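Local coordinates for protein mediator of RNA polymerase II transcription subunit 18 (Schizosaccharomyces pombe, PDB 3C0T) that forms part of the Mediator complex, the coactivator that conveys information from gene-specific regulatory proteins to the basal RNA polymerase II transcription machinery, at residues I32-V37 with Y124-L129; Q142-S147 with E161-I166. All blocks are in the same frame, centred on the assembly; numbering follows the deposited sequence.

In the fold
Both contacts belong to the curled antiparallel sheet, and strands 118-133 and 136-146, which are neighbours in it, join them. Their centres are about 10 Å apart, and the backbones meet directly, Ile125 O lying 2.6 Å from Leu144 N. Contact 1, though nearer the centre of the chain (about 8 Å), is only partly buried; it is regular strand pairing, backbone hydrogen bonds running along it with aliphatic and aromatic groups on both faces. Contact 2 lies about 14 Å from that centre yet is the more buried of the two. There strand 136-146 meets the approach to strand 165-173, and a glutamine amide, a water and an indole face replace strand-to-strand backbone bonds.

Contact 1: residues I32-V37 with Y124-L129; sequences ILEFWV and YIIQGL
Ile32 opens the pairing opposite Gly128, its N bonded to Gly128 O at 2.7 Å. Gly128 adds no side chain beside it, and Ile32 CG2, anti to the backbone N, lies alongside Ile126 CG2 at 4.0 Å. Leu33 turns to the other face, where Ile125, branched at CB as strands readily accept, offers CG2 to the longer Leu33. Glu34 exchanges two backbone bonds with Ile126, Ile126 N reaching Glu34 O at 2.9 Å. Its carboxylate OE1 accepts Trp36 NE1 at 3.0 Å from above the carboxylate plane and also forms a salt bridge with Arg139; two donors grip this one oxygen, probably steadying its charge. Phe35, beside Leu33 on the Ile125 face, brings CD1 to within 3.7 Å of Ile125 CG1. At Trp36 the backbone N meets Tyr124 O almost head-on along the carbonyl bond (2.8 Å). Tyr124 CG sits between its own N and carbonyl carbon (chi1 52°), which swings the ring under Trp36 CB, 3.9 Å from the ring centroid in a CH-pi contact. The indole runs nearly parallel to the phenol, planes 8° apart, but slid so far that they barely overlap; its NE1 and CD1 side meets Ile126 CG1 obliquely. Replacing Trp36 by an alanine is likely to leave Glu34 OE1 without its indole donor and Ile126 CG1 without its ring neighbour. Apolar side chains of another protein's chain pack on Tyr124 and Ile126. Strand 27-41 is an inner strand, with 56-61 bonded along its other edge through Phe35 and Val37, while strand 118-133 passes its remaining backbone bonds on to 136-146.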
ATOM      1  N   ILE A  32       3.647  -2.740 -10.571  1.00 44.88           N
ATOM      2  CA  ILE A  32       3.142  -3.285  -9.329  1.00 42.99           C
ATOM      3  C   ILE A  32       1.719  -3.792  -9.581  1.00 42.40           C
ATOM      4  O   ILE A  32       0.868  -3.049 -10.081  1.00 40.09           O
ATOM      5  CB  ILE A  32       3.045  -2.196  -8.229  1.00 43.95           C
ATOM      6  CG1 ILE A  32       4.440  -1.719  -7.801  1.00 46.81           C
ATOM      7  CG2 ILE A  32       2.218  -2.719  -7.061  1.00 42.34           C
ATOM      8  CD1 ILE A  32       5.307  -2.786  -7.138  1.00 46.33           C
ATOM      9  N   LEU A  33       1.474  -5.058  -9.266  1.00 41.67           N
ATOM     10  CA  LEU A  33       0.132  -5.624  -9.375  1.00 43.26           C
ATOM     11  C   LEU A  33       0.045  -6.654  -8.252  1.00 42.95           C
ATOM     12  O   LEU A  33       0.575  -7.758  -8.372  1.00 42.27           O
ATOM     13  CB  LEU A  33      -0.110  -6.288 -10.731  1.00 41.28           C
ATOM     14  CG  LEU A  33      -1.605  -6.590 -10.931  1.00 43.87           C
ATOM     15  CD1 LEU A  33      -2.371  -5.275 -11.064  1.00 41.46           C
ATOM     16  CD2 LEU A  33      -1.818  -7.447 -12.172  1.00 45.02           C
ATOM     17  N   GLU A  34      -0.612  -6.274  -7.157  1.00 41.78           N
ATOM     18  CA  GLU A  34      -0.733  -7.143  -5.986  1.00 41.80           C
ATOM     19  C   GLU A  34      -2.172  -7.442  -5.581  1.00 42.08           C
ATOM     20  O   GLU A  34      -3.066  -6.606  -5.749  1.00 42.86           O
ATOM     21  CB  GLU A  34      -0.025  -6.496  -4.783  1.00 41.68           C
ATOM     22  CG  GLU A  34       1.375  -5.975  -5.078  1.00 40.03           C
ATOM     23  CD  GLU A  34       1.923  -5.065  -3.982  1.00 40.60           C
ATOM     24  OE1 GLU A  34       1.134  -4.324  -3.345  1.00 38.27           O
ATOM     25  OE2 GLU A  34       3.155  -5.069  -3.775  1.00 41.49           O
ATOM     26  N   PHE A  35      -2.389  -8.636  -5.043  1.00 41.27           N
ATOM     27  CA  PHE A  35      -3.708  -9.019  -4.562  1.00 41.45           C
ATOM     28  C   PHE A  35      -3.580  -9.056  -3.038  1.00 42.94           C
ATOM     29  O   PHE A  35      -2.728  -9.768  -2.495  1.00 42.51           O
ATOM     30  CB  PHE A  35      -4.107 -10.403  -5.082  1.00 40.02           C
ATOM     31  CG  PHE A  35      -5.585 -10.657  -5.038  1.00 41.11           C
ATOM     32  CD1 PHE A  35      -6.354 -10.597  -6.200  1.00 42.66           C
ATOM     33  CD2 PHE A  35      -6.221 -10.917  -3.831  1.00 43.56           C
ATOM     34  CE1 PHE A  35      -7.742 -10.790  -6.158  1.00 44.74           C
ATOM     35  CE2 PHE A  35      -7.612 -11.110  -3.776  1.00 43.86           C
ATOM     36  CZ  PHE A  35      -8.370 -11.045  -4.944  1.00 44.66           C
ATOM     37  N   TRP A  36      -4.408  -8.270  -2.356  1.00 43.51           N
ATOM     38  CA  TRP A  36      -4.385  -8.207  -0.901  1.00 42.39           C
ATOM     39  C   TRP A  36      -5.667  -8.752  -0.308  1.00 44.00           C
ATOM     40  O   TRP A  36      -6.759  -8.400  -0.757  1.00 45.96           O
ATOM     41  CB  TRP A  36      -4.241  -6.760  -0.411  1.00 40.64           C
ATOM     42  CG  TRP A  36      -2.906  -6.139  -0.634  1.00 39.29           C
ATOM     43  CD1 TRP A  36      -2.447  -5.579  -1.791  1.00 35.93           C
ATOM     44  CD2 TRP A  36      -1.848  -6.006   0.327  1.00 36.60           C
ATOM     45  NE1 TRP A  36      -1.176  -5.106  -1.609  1.00 35.74           N
ATOM     46  CE2 TRP A  36      -0.781  -5.349  -0.320  1.00 36.10           C
ATOM     47  CE3 TRP A  36      -1.699  -6.375   1.672  1.00 36.80           C
ATOM     48  CZ2 TRP A  36       0.426  -5.048   0.328  1.00 36.96           C
ATOM     49  CZ3 TRP A  36      -0.495  -6.079   2.321  1.00 38.09           C
ATOM     50  CH2 TRP A  36       0.551  -5.416   1.646  1.00 37.25           C
ATOM     51  N   VAL A  37      -5.533  -9.607   0.702  1.00 45.08           N
ATOM     52  CA  VAL A  37      -6.696 -10.142   1.405  1.00 46.96           C
ATOM     53  C   VAL A  37      -6.397  -9.875   2.882  1.00 45.94           C
ATOM     54  O   VAL A  37      -5.309 -10.185   3.379  1.00 45.09           O
ATOM     55  CB  VAL A  37      -6.908 -11.669   1.149  1.00 47.90           C
ATOM     56  CG1 VAL A  37      -6.644 -11.988  -0.307  1.00 47.82           C
ATOM     57  CG2 VAL A  37      -6.009 -12.492   2.043  1.00 53.45           C
ATOM     58  N   TYR A 124      -8.597  -6.466  -1.903  1.00 42.48           N
ATOM     59  CA  TYR A 124      -8.491  -5.490  -2.975  1.00 41.99           C
ATOM     60  C   TYR A 124      -7.237  -5.745  -3.786  1.00 41.51           C
ATOM     61  O   TYR A 124      -6.406  -6.595  -3.443  1.00 41.02           O
ATOM     62  CB  TYR A 124      -8.484  -4.046  -2.431  1.00 39.96           C
ATOM     63  CG  TYR A 124      -7.460  -3.788  -1.355  1.00 38.44           C
ATOM     64  CD1 TYR A 124      -7.732  -4.099  -0.028  1.00 36.98           C
ATOM     65  CD2 TYR A 124      -6.200  -3.267  -1.671  1.00 39.65           C
ATOM     66  CE1 TYR A 124      -6.779  -3.905   0.966  1.00 37.83           C
ATOM     67  CE2 TYR A 124      -5.236  -3.063  -0.688  1.00 37.94           C
ATOM     68  CZ  TYR A 124      -5.533  -3.386   0.633  1.00 39.72           C
ATOM     69  OH  TYR A 124      -4.597  -3.183   1.621  1.00 36.91           O
ATOM     70  N   ILE A 125      -7.114  -5.002  -4.873  1.00 40.54           N
ATOM     71  CA  ILE A 125      -5.987  -5.135  -5.770  1.00 40.49           C
ATOM     72  C   ILE A 125      -5.259  -3.801  -5.889  1.00 40.24           C
ATOM     73  O   ILE A 125      -5.889  -2.743  -5.908  1.00 39.73           O
ATOM     74  CB  ILE A 125      -6.480  -5.598  -7.160  1.00 41.76           C
ATOM     75  CG1 ILE A 125      -6.875  -7.076  -7.087  1.00 42.45           C
ATOM     76  CG2 ILE A 125      -5.410  -5.345  -8.223  1.00 42.48           C
ATOM     77  CD1 ILE A 125      -7.510  -7.615  -8.358  1.00 45.26           C
ATOM     78  N   ILE A 126      -3.930  -3.855  -5.926  1.00 39.80           N
ATOM     79  CA  ILE A 126      -3.130  -2.647  -6.071  1.00 39.14           C
ATOM     80  C   ILE A 126      -2.470  -2.672  -7.444  1.00 41.63           C
ATOM     81  O   ILE A 126      -1.785  -3.638  -7.814  1.00 41.23           O
ATOM     82  CB  ILE A 126      -2.011  -2.518  -5.003  1.00 39.40           C
ATOM     83  CG1 ILE A 126      -2.616  -2.357  -3.601  1.00 39.18           C
ATOM     84  CG2 ILE A 126      -1.146  -1.297  -5.311  1.00 36.79           C
ATOM     85  CD1 ILE A 126      -3.588  -1.195  -3.473  1.00 41.14           C
ATOM     86  N   GLN A 127      -2.701  -1.596  -8.188  1.00 40.47           N
ATOM     87  CA  GLN A 127      -2.166  -1.408  -9.521  1.00 39.18           C
ATOM     88  C   GLN A 127      -1.310  -0.144  -9.492  1.00 37.34           C
ATOM     89  O   GLN A 127      -1.785   0.911  -9.058  1.00 37.11           O
ATOM     90  CB  GLN A 127      -3.321  -1.199 -10.504  1.00 40.81           C
ATOM     91  CG  GLN A 127      -2.902  -0.723 -11.891  1.00 42.55           C
ATOM     92  CD  GLN A 127      -4.049  -0.055 -12.650  1.00 45.41           C
ATOM     93  OE1 GLN A 127      -4.263  -0.327 -13.825  1.00 50.36           O
ATOM     94  NE2 GLN A 127      -4.783   0.826 -11.979  1.00 43.61           N
ATOM     95  N   GLY A 128      -0.068  -0.228  -9.959  1.00 34.80           N
ATOM     96  CA  GLY A 128       0.758   0.962  -9.955  1.00 34.60           C
ATOM     97  C   GLY A 128       2.183   0.773 -10.425  1.00 38.59           C
ATOM     98  O   GLY A 128       2.549  -0.280 -10.965  1.00 37.56           O
ATOM     99  N   LEU A 129       2.984   1.814 -10.208  1.00 38.96           N
ATOM    100  CA  LEU A 129       4.386   1.830 -10.589  1.00 41.43           C
ATOM    101  C   LEU A 129       5.239   2.111  -9.364  1.00 42.45           C
ATOM    102  O   LEU A 129       4.811   2.795  -8.431  1.00 41.54           O
ATOM    103  CB  LEU A 129       4.640   2.918 -11.644  1.00 41.23           C
ATOM    104  CG  LEU A 129       4.077   2.650 -13.041  1.00 41.38           C
ATOM    105  CD1 LEU A 129       4.177   3.908 -13.912  1.00 39.69           C
ATOM    106  CD2 LEU A 129       4.842   1.493 -13.664  1.00 39.13           C
TER

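Contact 2: residues Q142-S147 with E161-I166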
ATOM      1  N   GLN A 142      -3.202   2.743  -7.636  1.00 42.35           N
ATOM      2  CA  GLN A 142      -4.643   2.860  -7.585  1.00 44.24           C
ATOM      3  C   GLN A 142      -5.136   1.588  -6.913  1.00 43.93           C
ATOM      4  O   GLN A 142      -4.578   0.512  -7.145  1.00 43.51           O
ATOM      5  CB  GLN A 142      -5.189   2.958  -9.006  1.00 47.26           C
ATOM      6  CG  GLN A 142      -6.486   3.727  -9.105  1.00 56.73           C
ATOM      7  CD  GLN A 142      -6.723   4.238 -10.500  1.00 60.45           C
ATOM      8  OE1 GLN A 142      -6.896   3.454 -11.446  1.00 62.98           O
ATOM      9  NE2 GLN A 142      -6.715   5.562 -10.650  1.00 60.93           N
ATOM     10  N   THR A 143      -6.144   1.687  -6.054  1.00 43.23           N
ATOM     11  CA  THR A 143      -6.631   0.470  -5.430  1.00 45.55           C
ATOM     12  C   THR A 143      -7.912   0.043  -6.143  1.00 45.63           C
ATOM     13  O   THR A 143      -8.867   0.815  -6.286  1.00 44.47           O
ATOM     14  CB  THR A 143      -6.803   0.627  -3.883  1.00 46.02           C
ATOM     15  OG1 THR A 143      -8.181   0.715  -3.540  1.00 51.32           O
ATOM     16  CG2 THR A 143      -6.067   1.836  -3.389  1.00 39.08           C
ATOM     17  N   LEU A 144      -7.882  -1.190  -6.640  1.00 46.09           N
ATOM     18  CA  LEU A 144      -8.980  -1.762  -7.402  1.00 45.60           C
ATOM     19  C   LEU A 144      -9.767  -2.842  -6.676  1.00 45.94           C
ATOM     20  O   LEU A 144      -9.384  -3.288  -5.598  1.00 47.25           O
ATOM     21  CB  LEU A 144      -8.427  -2.312  -8.719  1.00 45.38           C
ATOM     22  CG  LEU A 144      -8.180  -1.352  -9.898  1.00 48.40           C
ATOM     23  CD1 LEU A 144      -8.279   0.110  -9.476  1.00 46.74           C
ATOM     24  CD2 LEU A 144      -6.818  -1.660 -10.508  1.00 46.56           C
ATOM     25  N   ILE A 145     -10.865  -3.263  -7.294  1.00 46.58           N
ATOM     26  CA  ILE A 145     -11.747  -4.285  -6.743  1.00 46.01           C
ATOM     27  C   ILE A 145     -11.921  -5.404  -7.761  1.00 47.01           C
ATOM     28  O   ILE A 145     -12.256  -5.148  -8.915  1.00 46.91           O
ATOM     29  CB  ILE A 145     -13.156  -3.686  -6.429  1.00 46.94           C
ATOM     30  CG1 ILE A 145     -13.023  -2.503  -5.468  1.00 44.83           C
ATOM     31  CG2 ILE A 145     -14.064  -4.746  -5.822  1.00 45.60           C
ATOM     32  CD1 ILE A 145     -12.369  -2.870  -4.157  1.00 47.69           C
ATOM     33  N   PRO A 146     -11.696  -6.663  -7.348  1.00 48.33           N
ATOM     34  CA  PRO A 146     -11.841  -7.813  -8.252  1.00 49.02           C
ATOM     35  C   PRO A 146     -13.276  -7.878  -8.787  1.00 50.61           C
ATOM     36  O   PRO A 146     -14.221  -7.486  -8.096  1.00 49.48           O
ATOM     37  CB  PRO A 146     -11.536  -9.009  -7.352  1.00 45.70           C
ATOM     38  CG  PRO A 146     -10.688  -8.437  -6.270  1.00 48.03           C
ATOM     39  CD  PRO A 146     -11.316  -7.105  -5.996  1.00 48.13           C
ATOM     40  N   SER A 147     -13.445  -8.364 -10.010  1.00 52.46           N
ATOM     41  CA  SER A 147     -14.786  -8.469 -10.567  1.00 57.62           C
ATOM     42  C   SER A 147     -15.478  -9.707  -9.981  1.00 59.19           C
ATOM     43  O   SER A 147     -16.683  -9.894 -10.136  1.00 59.36           O
ATOM     44  CB  SER A 147     -14.727  -8.537 -12.101  1.00 55.87           C
ATOM     45  OG  SER A 147     -13.732  -9.445 -12.539  1.00 59.19           O
ATOM     46  N   GLU A 161     -15.130   6.224 -10.217  1.00 72.45           N
ATOM     47  CA  GLU A 161     -14.729   6.562 -11.581  1.00 74.67           C
ATOM     48  C   GLU A 161     -13.792   7.764 -11.702  1.00 73.47           C
ATOM     49  O   GLU A 161     -13.130   7.941 -12.727  1.00 72.98           O
ATOM     50  CB  GLU A 161     -15.974   6.782 -12.438  1.00 78.42           C
ATOM     51  CG  GLU A 161     -16.839   5.535 -12.565  1.00 84.53           C
ATOM     52  CD  GLU A 161     -18.160   5.804 -13.260  1.00 88.10           C
ATOM     53  OE1 GLU A 161     -18.959   4.851 -13.416  1.00 89.86           O
ATOM     54  OE2 GLU A 161     -18.400   6.970 -13.645  1.00 90.96           O
ATOM     55  N   GLU A 162     -13.741   8.586 -10.661  1.00 71.71           N
ATOM     56  CA  GLU A 162     -12.876   9.762 -10.650  1.00 72.11           C
ATOM     57  C   GLU A 162     -11.832   9.567  -9.557  1.00 68.83           C
ATOM     58  O   GLU A 162     -11.478  10.490  -8.824  1.00 68.40           O
ATOM     59  CB  GLU A 162     -13.700  11.023 -10.376  1.00 76.52           C
ATOM     60  CG  GLU A 162     -14.700  11.345 -11.479  1.00 83.59           C
ATOM     61  CD  GLU A 162     -14.032  11.468 -12.842  1.00 88.42           C
ATOM     62  OE1 GLU A 162     -13.267  12.440 -13.050  1.00 90.84           O
ATOM     63  OE2 GLU A 162     -14.263  10.585 -13.702  1.00 90.15           O
ATOM     64  N   GLN A 163     -11.343   8.339  -9.474  1.00 64.03           N
ATOM     65  CA  GLN A 163     -10.363   7.943  -8.478  1.00 59.08           C
ATOM     66  C   GLN A 163      -8.962   8.479  -8.732  1.00 52.87           C
ATOM     67  O   GLN A 163      -8.394   8.268  -9.802  1.00 51.44           O
ATOM     68  CB  GLN A 163     -10.311   6.422  -8.436  1.00 60.07           C
ATOM     69  CG  GLN A 163      -9.631   5.854  -7.230  1.00 61.56           C
ATOM     70  CD  GLN A 163      -9.782   4.356  -7.176  1.00 60.44           C
ATOM     71  OE1 GLN A 163     -10.894   3.844  -7.216  1.00 59.60           O
ATOM     72  NE2 GLN A 163      -8.666   3.644  -7.091  1.00 61.75           N
ATOM     73  N   PRO A 164      -8.386   9.188  -7.753  1.00 47.69           N
ATOM     74  CA  PRO A 164      -7.033   9.717  -7.940  1.00 46.95           C
ATOM     75  C   PRO A 164      -6.013   8.600  -7.695  1.00 45.55           C
ATOM     76  O   PRO A 164      -6.350   7.554  -7.125  1.00 43.16           O
ATOM     77  CB  PRO A 164      -6.940  10.794  -6.869  1.00 45.55           C
ATOM     78  CG  PRO A 164      -7.732  10.182  -5.748  1.00 47.07           C
ATOM     79  CD  PRO A 164      -8.952   9.647  -6.473  1.00 46.49           C
ATOM     80  N   TRP A 165      -4.781   8.811  -8.147  1.00 43.86           N
ATOM     81  CA  TRP A 165      -3.723   7.839  -7.914  1.00 42.67           C
ATOM     82  C   TRP A 165      -3.106   8.256  -6.592  1.00 43.10           C
ATOM     83  O   TRP A 165      -3.061   9.448  -6.272  1.00 42.48           O
ATOM     84  CB  TRP A 165      -2.662   7.900  -9.003  1.00 42.63           C
ATOM     85  CG  TRP A 165      -3.105   7.321 -10.305  1.00 44.11           C
ATOM     86  CD1 TRP A 165      -3.902   7.916 -11.236  1.00 43.63           C
ATOM     87  CD2 TRP A 165      -2.779   6.023 -10.821  1.00 42.72           C
ATOM     88  NE1 TRP A 165      -4.096   7.071 -12.305  1.00 43.79           N
ATOM     89  CE2 TRP A 165      -3.419   5.902 -12.077  1.00 44.33           C
ATOM     90  CE3 TRP A 165      -2.011   4.953 -10.346  1.00 41.20           C
ATOM     91  CZ2 TRP A 165      -3.313   4.751 -12.871  1.00 42.76           C
ATOM     92  CZ3 TRP A 165      -1.903   3.801 -11.139  1.00 44.64           C
ATOM     93  CH2 TRP A 165      -2.554   3.713 -12.387  1.00 43.43           C
ATOM     94  N   ILE A 166      -2.649   7.284  -5.817  1.00 41.53           N
ATOM     95  CA  ILE A 166      -2.033   7.584  -4.535  1.00 40.76           C
ATOM     96  C   ILE A 166      -0.524   7.521  -4.686  1.00 42.80           C
ATOM     97  O   ILE A 166       0.008   6.596  -5.308  1.00 42.09           O
ATOM     98  CB  ILE A 166      -2.490   6.581  -3.448  1.00 39.00           C
ATOM     99  CG1 ILE A 166      -3.985   6.762  -3.179  1.00 38.15           C
ATOM    100  CG2 ILE A 166      -1.686   6.783  -2.155  1.00 38.00           C
ATOM    101  CD1 ILE A 166      -4.547   5.791  -2.168  1.00 39.24           C
TER
HETATM  102  O   HOH W   1      -6.535   4.669  -5.934  1.00 51.25           O
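Gln163 and Thr143 make the direct hydrogen bond of this contact: Gln163 NE2 donates a hydrogen bond to Thr143 O at 2.9 Å, with a fairly straight N-H...O angle of 159°. The acceptor lies close to the plane of the Gln163 amide, whereas the donor is tilted out of the Thr143 carbonyl plane. Gln163 CG is anti to its backbone N (chi1 -165°), and the extended chain beyond it carries the amide across to strand 136-146. The other end of that amide, OE1, accepts from the backbone N of Met159 and of Asn160, which fixes the rotation of the group.

A bridging water supplies the second set of polar links. It accepts from Gln163 NE2 and from Thr143 N, the latter at 3.0 Å, and donates to Pro164 O at 3.1 Å. Both N-H groups of the Gln163 amide are therefore used, and Thr143 has its N and O satisfied without a direct strand partner.

Face contacts involve Gln142 and Trp165. Gln142 CB stands over the six-membered ring, 4.1 Å from its centroid in a CH-pi contact, and its amide continues across the same indole, planes 30° apart. Gln142 NE2 lies over one face, offset toward the rim and 3.4 Å from Trp165 NE1; both are donors and are not bonded to each other, and the contact is amide-over-ring packing. A flat, polarisable indole suits such an amide, and Trp165 also stacks on Phe15. Apolar contact is slight, Thr143 CG2 reaching Ile166 CD1 at 4.4 Å.

Another protein's chain packs apolar side chains on Thr143, Gln163 and Pro164. The chemistry implies a polar join: where the chain before strand 165-173 diverges from 136-146, a glutamine side chain and a water appear to stand in for the backbone hydrogen bonds a paired strand would give.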